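Local coordinates for protein cystathionine beta-lyases/cystathionine gamma-synthases (Corynebacterium glutamicum, PDB 5X5H) that probably catalyses the pyridoxal 5'-phosphate-dependent joining of O-succinyl-L-homoserine and L-cysteine into L,L-cystathionine, with release of succinate, in methionine biosynthesis, at residues K167-G171 with T172-L176; E341-A344 with T345-Q349. All coordinates share one frame; numbering follows the deposited sequence.

In the fold
Both contacts are local, each made by one continuous run of chain folding back on itself, and both show how side chains fix the course of a loop. Contact 1 (167-171 with 172-176) joins helix 162-167 to strand 175-179 of the seven-stranded sheet. Contact 2 (341-344 with 345-349) begins at the end of strand 339-341 of the smaller sheet and forms the loop after it. The centres lie about 33 Å apart. Each is partly buried, but their chemistry differs: in contact 1 one threonine hydroxyl serves a single carbonyl and a turn, whereas in contact 2 a carboxylate grips a backbone N-H and a hydroxyl, two histidines bond to threonine hydroxyls, and a thioether adds a weak bond. Contact 2 also approaches the cofactor site and a second subunit; contact 1 does neither.

Contact 1 (K167-G171 with T172-L176); sequences KLTEG and TNAKL
Leu-168 meets Thr-172 through its backbone: methyl CG2 of Thr-172 lies 3.6 Å from Leu-168 O. Next comes Thr-169, which carries the contact together with Thr-172. Its carbonyl oxygen takes two bonds from one residue, from Thr-172 N (3.1 Å) and from Thr-172 OG1, 2.7 Å from Thr-169 O, and both donors come from the same face of the carbonyl plane. The hydroxyl of Thr-172 is placed there by its first torsion (79°), which sets OG1 between the backbone N and the carbonyl carbon. From this position OG1 also accepts from Ala-174 N at 2.9 Å, a nearly straight bond (160°) that closes an ST turn. Thr-169 CB comes within 3.4 Å of Ala-174 O, and its CG2 reaches CB of Leu-176, while its own hydroxyl bonds back to Ala-166 O. Glu-170 and Gly-171 form the middle of the type II turn from Thr-169 to Thr-172; the positive phi of Gly-171 suits glycine. The whole is a helix-to-strand connection: Leu-168 packs on helix 133-139, Thr-169 on Ile-147 of strand 144-150, and Leu-176 between that strand and helix 162-167, as strand 175-179 enters the large sheet.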
loop_
_atom_site.group_PDB
_atom_site.type_symbol
_atom_site.label_atom_id
_atom_site.label_comp_id
_atom_site.label_asym_id
_atom_site.label_seq_id
_atom_site.Cartn_x
_atom_site.Cartn_y
_atom_site.Cartn_z
ATOM N N LYS A 167 -36.956 16.668 -17.280
ATOM C CA LYS A 167 -38.351 17.163 -17.346
ATOM C C LYS A 167 -39.351 16.074 -17.665
ATOM O O LYS A 167 -40.513 16.072 -17.183
ATOM C CB LYS A 167 -38.515 18.288 -18.371
ATOM C CG LYS A 167 -37.874 19.614 -17.968
ATOM C CD LYS A 167 -38.086 20.702 -19.079
ATOM C CE LYS A 167 -37.207 21.955 -18.993
ATOM N NZ LYS A 167 -37.047 22.384 -17.575
ATOM N N LEU A 168 -38.989 15.100 -18.511
ATOM C CA LEU A 168 -39.879 13.960 -18.782
ATOM C C LEU A 168 -40.301 13.091 -17.606
ATOM O O LEU A 168 -41.251 12.320 -17.660
ATOM C CB LEU A 168 -39.316 12.996 -19.833
ATOM C CG LEU A 168 -38.906 13.656 -21.126
ATOM C CD1 LEU A 168 -38.303 12.626 -22.039
ATOM C CD2 LEU A 168 -40.080 14.347 -21.868
ATOM N N THR A 169 -39.481 13.107 -16.540
ATOM C CA THR A 169 -39.830 12.303 -15.396
ATOM C C THR A 169 -40.877 12.947 -14.459
ATOM O O THR A 169 -41.420 12.225 -13.620
ATOM C CB THR A 169 -38.576 11.984 -14.509
ATOM O OG1 THR A 169 -38.139 13.172 -13.854
ATOM C CG2 THR A 169 -37.506 11.292 -15.360
ATOM N N GLU A 170 -41.188 14.220 -14.661
ATOM C CA GLU A 170 -42.283 14.900 -13.858
ATOM C C GLU A 170 -43.596 14.204 -14.132
ATOM O O GLU A 170 -43.916 13.862 -15.279
ATOM C CB GLU A 170 -42.329 16.397 -14.144
ATOM C CG GLU A 170 -41.026 17.093 -13.766
ATOM C CD GLU A 170 -40.990 18.556 -14.154
ATOM O OE1 GLU A 170 -40.008 19.243 -13.838
ATOM O OE2 GLU A 170 -41.953 19.028 -14.787
ATOM N N GLY A 171 -44.355 13.887 -13.067
ATOM C CA GLY A 171 -45.628 13.166 -13.164
ATOM C C GLY A 171 -45.510 11.698 -13.314
ATOM O O GLY A 171 -46.443 10.998 -13.711
ATOM N N THR A 172 -44.265 11.186 -13.144
ATOM C CA THR A 172 -43.984 9.775 -13.339
ATOM C C THR A 172 -43.291 9.295 -12.073
ATOM O O THR A 172 -42.867 10.111 -11.280
ATOM C CB THR A 172 -43.107 9.414 -14.571
ATOM O OG1 THR A 172 -41.709 9.643 -14.309
ATOM C CG2 THR A 172 -43.478 10.187 -15.881
ATOM N N ASN A 173 -43.219 7.991 -11.967
ATOM C CA ASN A 173 -42.390 7.341 -10.983
ATOM C C ASN A 173 -40.986 6.975 -11.547
ATOM O O ASN A 173 -40.353 6.101 -10.963
ATOM C CB ASN A 173 -43.076 6.042 -10.532
ATOM C CG ASN A 173 -44.361 6.291 -9.768
ATOM O OD1 ASN A 173 -44.506 7.269 -9.028
ATOM N ND2 ASN A 173 -45.268 5.386 -9.907
ATOM N N ALA A 174 -40.561 7.555 -12.655
ATOM C CA ALA A 174 -39.216 7.259 -13.233
ATOM C C ALA A 174 -38.201 8.182 -12.585
ATOM O O ALA A 174 -38.464 9.328 -12.364
ATOM C CB ALA A 174 -39.200 7.400 -14.709
ATOM N N LYS A 175 -37.021 7.635 -12.332
ATOM C CA LYS A 175 -35.858 8.449 -11.959
ATOM C C LYS A 175 -34.832 8.498 -13.111
ATOM O O LYS A 175 -34.668 7.443 -13.729
ATOM C CB LYS A 175 -35.214 7.923 -10.675
ATOM C CG LYS A 175 -36.147 8.109 -9.421
ATOM C CD LYS A 175 -35.378 7.650 -8.194
ATOM C CE LYS A 175 -36.296 7.520 -6.959
ATOM N NZ LYS A 175 -37.070 8.731 -6.787
ATOM N N LEU A 176 -34.211 9.612 -13.311
ATOM C CA LEU A 176 -33.116 9.782 -14.253
ATOM C C LEU A 176 -31.789 9.590 -13.515
ATOM O O LEU A 176 -31.509 10.378 -12.568
ATOM C CB LEU A 176 -33.149 11.103 -14.917
ATOM C CG LEU A 176 -31.990 11.530 -15.782
ATOM C CD1 LEU A 176 -31.761 10.525 -16.926
ATOM C CD2 LEU A 176 -32.098 12.980 -16.208
#

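Contact 2 (E341-A344 with T345-Q349); sequences EHPA and TMTHQ
Glu-341 lays its CB beside the methyl of Met-346, 3.6 Å from CE, the two side chains lying alongside and running opposite ways. Beyond that overlap its carboxylate grips Thr-347 like a fork: OE1 accepts from Thr-347 N (3.2 Å) and OE2 from Thr-347 OG1 at 2.7 Å, each oxygen using its syn lone pair. The chain bends at chi2 (127°) to bring the carboxylate round to these donors. OE2 also forms a salt bridge with Arg-364, which should favour a negative charge on the glutamate. Thr-347 OG1 passes the chain of bonds on by accepting from His-348 ND1, close to the plane of that ring.

At the other end, His-342 ND1 and Thr-345 OG1 lie 2.8 Å apart, the hydroxyl at the edge of the imidazole. The other ring nitrogen, NE2, bonds to Arg-360 O, so both ring nitrogens have a partner. Met-346 SD takes a weak bond from His-342 N, and the bend at chi3 (65°) turns CE toward Glu-341 CB. Between these anchors Pro-343 O accepts from His-348 N (2.9 Å) and Met-346 N at 3.2 Å, which arrive from opposite faces of its carbonyl plane. Pro-43 of a second subunit packs on His-342 and Thr-345.

Carboxylate and backbone thus brace a compact loop that runs on into the type I turn from Met-346 to Gln-349. His-348 NE2 bonds to the carbonyl of Asn-154, a residue of the pyridoxal 5'-phosphate site, so the loop borders the cofactor pocket of this trans-sulfuration enzyme as a second-shell element.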
loop_
_atom_site.group_PDB
_atom_site.type_symbol
_atom_site.label_atom_id
_atom_site.label_comp_id
_atom_site.label_asym_id
_atom_site.label_seq_id
_atom_site.Cartn_x
_atom_site.Cartn_y
_atom_site.Cartn_z
ATOM N N GLU A 341 -8.318 1.694 -28.385
ATOM C CA GLU A 341 -8.876 0.333 -28.501
ATOM C C GLU A 341 -9.832 0.288 -29.671
ATOM O O GLU A 341 -10.190 1.275 -30.250
ATOM C CB GLU A 341 -9.557 -0.078 -27.216
ATOM C CG GLU A 341 -10.798 0.734 -26.887
ATOM C CD GLU A 341 -12.078 -0.036 -26.606
ATOM O OE1 GLU A 341 -12.097 -1.227 -26.659
ATOM O OE2 GLU A 341 -13.094 0.613 -26.261
ATOM N N HIS A 342 -10.169 -0.920 -30.040
ATOM C CA HIS A 342 -11.169 -1.253 -31.122
ATOM C C HIS A 342 -12.489 -1.748 -30.468
ATOM O O HIS A 342 -12.528 -2.966 -30.038
ATOM C CB HIS A 342 -10.536 -2.271 -31.943
ATOM C CG HIS A 342 -11.354 -2.665 -33.147
ATOM N ND1 HIS A 342 -11.812 -3.967 -33.355
ATOM C CD2 HIS A 342 -11.751 -1.911 -34.214
ATOM C CE1 HIS A 342 -12.468 -3.976 -34.517
ATOM N NE2 HIS A 342 -12.473 -2.743 -35.045
ATOM N N PRO A 343 -13.486 -0.980 -30.136
ATOM C CA PRO A 343 -14.650 -1.445 -29.279
ATOM C C PRO A 343 -15.376 -2.642 -29.747
ATOM O O PRO A 343 -15.749 -3.467 -28.903
ATOM C CB PRO A 343 -15.542 -0.222 -29.088
ATOM C CG PRO A 343 -14.614 0.932 -29.371
ATOM C CD PRO A 343 -13.578 0.458 -30.338
ATOM N N ALA A 344 -15.459 -2.837 -31.041
ATOM C CA ALA A 344 -16.259 -3.996 -31.548
ATOM C C ALA A 344 -15.691 -5.311 -31.092
ATOM O O ALA A 344 -16.492 -6.256 -30.885
ATOM C CB ALA A 344 -16.297 -3.912 -33.064
ATOM N N THR A 345 -14.359 -5.383 -30.894
ATOM C CA THR A 345 -13.714 -6.658 -30.498
ATOM C C THR A 345 -13.283 -6.596 -29.041
ATOM O O THR A 345 -12.858 -7.619 -28.474
ATOM C CB THR A 345 -12.533 -7.003 -31.472
ATOM O OG1 THR A 345 -11.580 -5.945 -31.432
ATOM C CG2 THR A 345 -13.036 -7.212 -32.930
ATOM N N MET A 346 -13.358 -5.485 -28.326
ATOM C CA MET A 346 -12.751 -5.377 -27.073
ATOM C C MET A 346 -13.824 -4.937 -26.137
ATOM O O MET A 346 -14.595 -5.770 -25.740
ATOM C CB MET A 346 -11.530 -4.327 -27.164
ATOM C CG MET A 346 -10.334 -4.819 -27.993
ATOM S SD MET A 346 -8.924 -3.699 -28.399
ATOM C CE MET A 346 -8.241 -3.374 -26.727
ATOM N N THR A 347 -13.970 -3.668 -25.764
ATOM C CA THR A 347 -14.881 -3.324 -24.612
ATOM C C THR A 347 -16.361 -3.550 -24.856
ATOM O O THR A 347 -17.184 -3.637 -23.910
ATOM C CB THR A 347 -14.766 -1.835 -24.234
ATOM O OG1 THR A 347 -15.012 -1.036 -25.415
ATOM C CG2 THR A 347 -13.370 -1.543 -23.568
ATOM N N HIS A 348 -16.754 -3.593 -26.166
ATOM C CA HIS A 348 -18.144 -3.663 -26.543
ATOM C C HIS A 348 -18.424 -4.941 -27.284
ATOM O O HIS A 348 -19.485 -5.039 -27.920
ATOM C CB HIS A 348 -18.590 -2.413 -27.374
ATOM C CG HIS A 348 -18.698 -1.175 -26.546
ATOM N ND1 HIS A 348 -17.594 -0.592 -25.950
ATOM C CD2 HIS A 348 -19.767 -0.496 -26.113
ATOM C CE1 HIS A 348 -17.979 0.451 -25.222
ATOM N NE2 HIS A 348 -19.308 0.529 -25.294
ATOM N N GLN A 349 -17.542 -5.934 -27.191
ATOM C CA GLN A 349 -17.871 -7.228 -27.840
ATOM C C GLN A 349 -19.204 -7.783 -27.260
ATOM O O GLN A 349 -20.014 -8.358 -28.034
ATOM C CB GLN A 349 -16.705 -8.201 -27.670
ATOM C CG GLN A 349 -17.069 -9.647 -28.005
ATOM C CD GLN A 349 -15.851 -10.521 -28.163
ATOM O OE1 GLN A 349 -14.750 -10.193 -27.692
ATOM N NE2 GLN A 349 -16.045 -11.661 -28.814
#